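Local coordinates for protein putative N-acetylmuramoyl-L-alanine amidase (PDB 7D55) that forms the tetrameric cell-binding domain of an enterococcal phage lysin and probably attaches the enzyme to the bacterial cell wall, at residues D47-R50 with K51-K55; E64-K67 with N68-W71. One frame throughout, in Å; residues are numbered along the deposited sequence.

Contact 1 of 2, residues D47-R50 with K51-K55; sequences DIYR and KNNGK
Over the centre of one face of the Tyr49 ring sits the amide nitrogen of Asn53, ND2 lying 3.2 Å above the ring plane, while the carbonyl oxygen of Lys55 comes to the ring edge in plane, 3.3 Å from CD1. Ring and amide planes stand 61° apart. Tyr49 has CG anti to its backbone N (chi1 -176°), which sends the ring along the helix toward its C-terminal end. Another flat group, the Asn52 amide, folds back on the preceding turn: ND2 donates to Ile48 O at 2.9 Å from above the carbonyl plane, with the oxygen in the plane of the amide. Asn52 N binds this oxygen from the opposite face, so one residue grips it twice; ND2 also bonds Tyr2 O of the second subunit. On the neighbouring residue, Lys51, the chain bends at its last torsion and brings NZ back one turn to Asp47 OD2 (3.1 Å), a salt bridge on the syn side but clearly out of the carboxylate plane. OD2 is also hydrogen-bonded to Tyr60 OH of the second subunit. The helix ends with Asn53; Gly54, with positive phi, is the first residue to leave it, though its N still bonds Arg50 O at 2.8 Å. Part of this last turn of helix 39-53 meets other subunits: Asn52 OD1 bonds Tyr49 OH of the second, Tyr49 OH Asn52 of the third. Within the chain Tyr49 rests on Tyr2, Ile57 and Pro58.

Contact 2 of 2, residues E64-K67 with N68-W71; sequences EWNK and NAPW
The side chains of Trp65 and Trp71 run at about a right angle, though the planes of their five-membered rings are only 34° apart, an oblique pairing with CD1 of each 3.6 Å from the other. It is an aliphatic carbon of one that meets the ring of the other most closely. CB of Trp71 stands over a face of the Trp65 indole, 3.3 Å from the centroid of its five-membered ring and 10° off the normal, a well-centred CH-pi contact. Between the two tryptophans the backbone reverses through a type I beta turn from Asn66 to Ala69. Flanking the turn, Asn66 and Ala69 form a single antiparallel hydrogen-bonded pair, in which Asn66 N donates to Ala69 O at 3.1 Å from well above the carbonyl plane. Trp71 N reaches that oxygen from the opposite face, closing an inverse gamma turn centred on Pro70. Asn66 also steadies the reversal with its side chain: CG lies between the backbone N and the carbonyl carbon (chi1 53°), which swings OD1 over the turn to accept from Asn68 N at 2.9 Å on an in-plane lone pair, as in an Asx turn. Its ND2 bonds Gln62 O. The loop joins strand 59-60 to helix 71-78; Trp65 stacks on Tyr60 of that strand and packs on Tyr72 and Leu75 of the helix, while Val44 of the third subunit touches it as well.

How the contacts relate
Contacts 1 and 2 follow one another along the chain, separated by strand 59-60, and do not touch: their centres are 27 Å apart and their nearest atoms about 13 Å. What they have in common is the third subunit. Contact 1 reaches it through Tyr49 and Lys55, contact 2 through Trp65 and Trp71, so the end of one helix and the loop before another share an interface partner. Tyr60 offers a further bridge: within its own chain it stacks on Trp65, whereas Tyr60 of the second subunit bonds Asp47. Both local folds thus contribute side chains to subunit contacts.

Contact 1 of 2, residues D47-R50 with K51-K55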
# COMPACT_ATOMS: atom_id res chain seq x y z
N ASP A 47 16.62 -7.03 -0.27
CA ASP A 47 17.45 -6.05 -0.96
C ASP A 47 16.69 -4.75 -1.21
O ASP A 47 17.21 -3.66 -0.96
CB ASP A 47 17.95 -6.63 -2.28
CG ASP A 47 19.06 -5.80 -2.91
OD1 ASP A 47 20.17 -5.79 -2.35
OD2 ASP A 47 18.82 -5.17 -3.98
N ILE A 48 15.46 -4.85 -1.70
CA ILE A 48 14.68 -3.65 -1.99
C ILE A 48 14.38 -2.90 -0.71
O ILE A 48 14.49 -1.67 -0.65
CB ILE A 48 13.39 -4.00 -2.76
CG1 ILE A 48 13.72 -4.58 -4.14
CG2 ILE A 48 12.50 -2.77 -2.89
CD1 ILE A 48 12.53 -5.27 -4.78
N TYR A 49 14.01 -3.62 0.35
CA TYR A 49 13.75 -2.96 1.62
C TYR A 49 14.98 -2.20 2.10
O TYR A 49 14.89 -1.04 2.52
CB TYR A 49 13.28 -3.96 2.67
CG TYR A 49 12.88 -3.32 3.98
CD1 TYR A 49 13.84 -2.93 4.90
CD2 TYR A 49 11.54 -3.10 4.28
CE1 TYR A 49 13.49 -2.33 6.09
CE2 TYR A 49 11.18 -2.51 5.48
CZ TYR A 49 12.17 -2.13 6.38
OH TYR A 49 11.83 -1.55 7.56
N ARG A 50 16.14 -2.85 2.03
CA ARG A 50 17.38 -2.22 2.48
C ARG A 50 17.71 -0.99 1.64
O ARG A 50 18.15 0.03 2.17
CB ARG A 50 18.52 -3.22 2.47
CG ARG A 50 19.74 -2.78 3.27
CD ARG A 50 20.83 -3.84 3.25
NE ARG A 50 20.34 -5.11 3.77
CZ ARG A 50 20.09 -6.19 3.03
NH1 ARG A 50 20.28 -6.15 1.72
NH2 ARG A 50 19.65 -7.30 3.60
N LYS A 51 17.51 -1.07 0.32
CA LYS A 51 17.80 0.08 -0.52
C LYS A 51 16.89 1.26 -0.19
O LYS A 51 17.32 2.41 -0.27
CB LYS A 51 17.68 -0.30 -2.00
CG LYS A 51 18.93 -0.99 -2.54
CD LYS A 51 18.84 -1.23 -4.03
CE LYS A 51 20.19 -1.66 -4.60
NZ LYS A 51 20.82 -2.77 -3.82
N ASN A 52 15.64 0.99 0.20
CA ASN A 52 14.73 2.07 0.55
C ASN A 52 15.02 2.64 1.92
O ASN A 52 14.98 3.86 2.12
CB ASN A 52 13.30 1.54 0.52
CG ASN A 52 12.70 1.59 -0.86
OD1 ASN A 52 12.15 2.61 -1.27
ND2 ASN A 52 12.80 0.49 -1.59
N ASN A 53 15.36 1.78 2.88
CA ASN A 53 15.27 2.14 4.28
C ASN A 53 16.59 2.15 5.04
O ASN A 53 16.63 2.67 6.15
CB ASN A 53 14.24 1.25 4.98
CG ASN A 53 12.89 1.32 4.29
OD1 ASN A 53 12.36 2.41 4.11
ND2 ASN A 53 12.36 0.18 3.87
N GLY A 54 17.66 1.62 4.46
CA GLY A 54 18.94 1.68 5.12
C GLY A 54 19.12 0.72 6.28
O GLY A 54 20.09 0.85 7.03
N LYS A 55 18.19 -0.22 6.46
CA LYS A 55 18.32 -1.26 7.47
C LYS A 55 17.59 -2.50 6.96
O LYS A 55 16.88 -2.45 5.96
CB LYS A 55 17.77 -0.81 8.82
CG LYS A 55 16.35 -0.29 8.77
CD LYS A 55 15.83 -0.07 10.18
CE LYS A 55 15.15 1.28 10.31
NZ LYS A 55 14.08 1.46 9.30
O HOH W 1 21.82 -5.09 -4.93

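Contact 2 of 2, residues E64-K67 with N68-W71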
# COMPACT_ATOMS: atom_id res chain seq x y z
N GLU A 64 10.24 -16.61 17.84
CA GLU A 64 9.30 -15.58 18.28
C GLU A 64 7.85 -15.97 18.01
O GLU A 64 6.98 -15.80 18.88
CB GLU A 64 9.61 -14.27 17.55
CG GLU A 64 10.90 -13.57 17.94
CD GLU A 64 12.11 -14.07 17.17
OE1 GLU A 64 13.12 -14.43 17.81
OE2 GLU A 64 12.06 -14.10 15.92
N TRP A 65 7.55 -16.44 16.81
CA TRP A 65 6.19 -16.73 16.39
C TRP A 65 6.11 -18.20 16.01
O TRP A 65 6.80 -18.63 15.08
CB TRP A 65 5.81 -15.89 15.17
CG TRP A 65 5.62 -14.42 15.38
CD1 TRP A 65 5.88 -13.70 16.51
CD2 TRP A 65 5.13 -13.50 14.42
NE1 TRP A 65 5.58 -12.36 16.30
CE2 TRP A 65 5.11 -12.22 15.02
CE3 TRP A 65 4.70 -13.63 13.10
CZ2 TRP A 65 4.67 -11.08 14.33
CZ3 TRP A 65 4.27 -12.51 12.42
CH2 TRP A 65 4.26 -11.25 13.04
N ASN A 66 5.27 -18.96 16.71
CA ASN A 66 5.18 -20.40 16.47
C ASN A 66 3.81 -20.87 16.97
O ASN A 66 2.96 -20.06 17.34
CB ASN A 66 6.35 -21.11 17.15
CG ASN A 66 6.46 -20.75 18.61
OD1 ASN A 66 5.51 -20.92 19.36
ND2 ASN A 66 7.62 -20.24 19.01
N LYS A 67 3.60 -22.18 16.98
CA LYS A 67 2.27 -22.68 17.36
C LYS A 67 1.95 -22.41 18.82
O LYS A 67 0.78 -22.38 19.20
CB LYS A 67 2.14 -24.17 17.05
CG LYS A 67 2.28 -24.48 15.56
CD LYS A 67 2.17 -25.96 15.29
CE LYS A 67 2.38 -26.24 13.82
NZ LYS A 67 2.57 -27.72 13.60
N ASN A 68 2.97 -22.19 19.63
CA ASN A 68 2.77 -21.87 21.04
C ASN A 68 2.56 -20.38 21.25
O ASN A 68 2.05 -19.98 22.31
CB ASN A 68 3.98 -22.37 21.82
CG ASN A 68 3.73 -22.47 23.29
OD1 ASN A 68 4.48 -21.91 24.09
ND2 ASN A 68 2.66 -23.17 23.68
N ALA A 69 2.94 -19.56 20.27
CA ALA A 69 2.69 -18.11 20.29
C ALA A 69 2.40 -17.68 18.86
O ALA A 69 3.25 -17.11 18.17
CB ALA A 69 3.91 -17.36 20.85
N PRO A 70 1.19 -17.99 18.37
CA PRO A 70 0.89 -17.82 16.93
C PRO A 70 0.51 -16.40 16.55
O PRO A 70 -0.60 -16.12 16.07
CB PRO A 70 -0.25 -18.83 16.73
CG PRO A 70 -0.94 -18.89 18.07
CD PRO A 70 0.15 -18.75 19.09
N TRP A 71 1.47 -15.48 16.70
CA TRP A 71 1.20 -14.08 16.42
C TRP A 71 0.85 -13.85 14.96
O TRP A 71 0.17 -12.86 14.63
CB TRP A 71 2.42 -13.25 16.82
CG TRP A 71 2.55 -13.11 18.29
CD1 TRP A 71 3.35 -13.85 19.13
CD2 TRP A 71 1.82 -12.20 19.11
NE1 TRP A 71 3.17 -13.42 20.43
CE2 TRP A 71 2.24 -12.41 20.44
CE3 TRP A 71 0.87 -11.21 18.85
CZ2 TRP A 71 1.73 -11.68 21.51
CZ3 TRP A 71 0.37 -10.49 19.91
CH2 TRP A 71 0.80 -10.72 21.22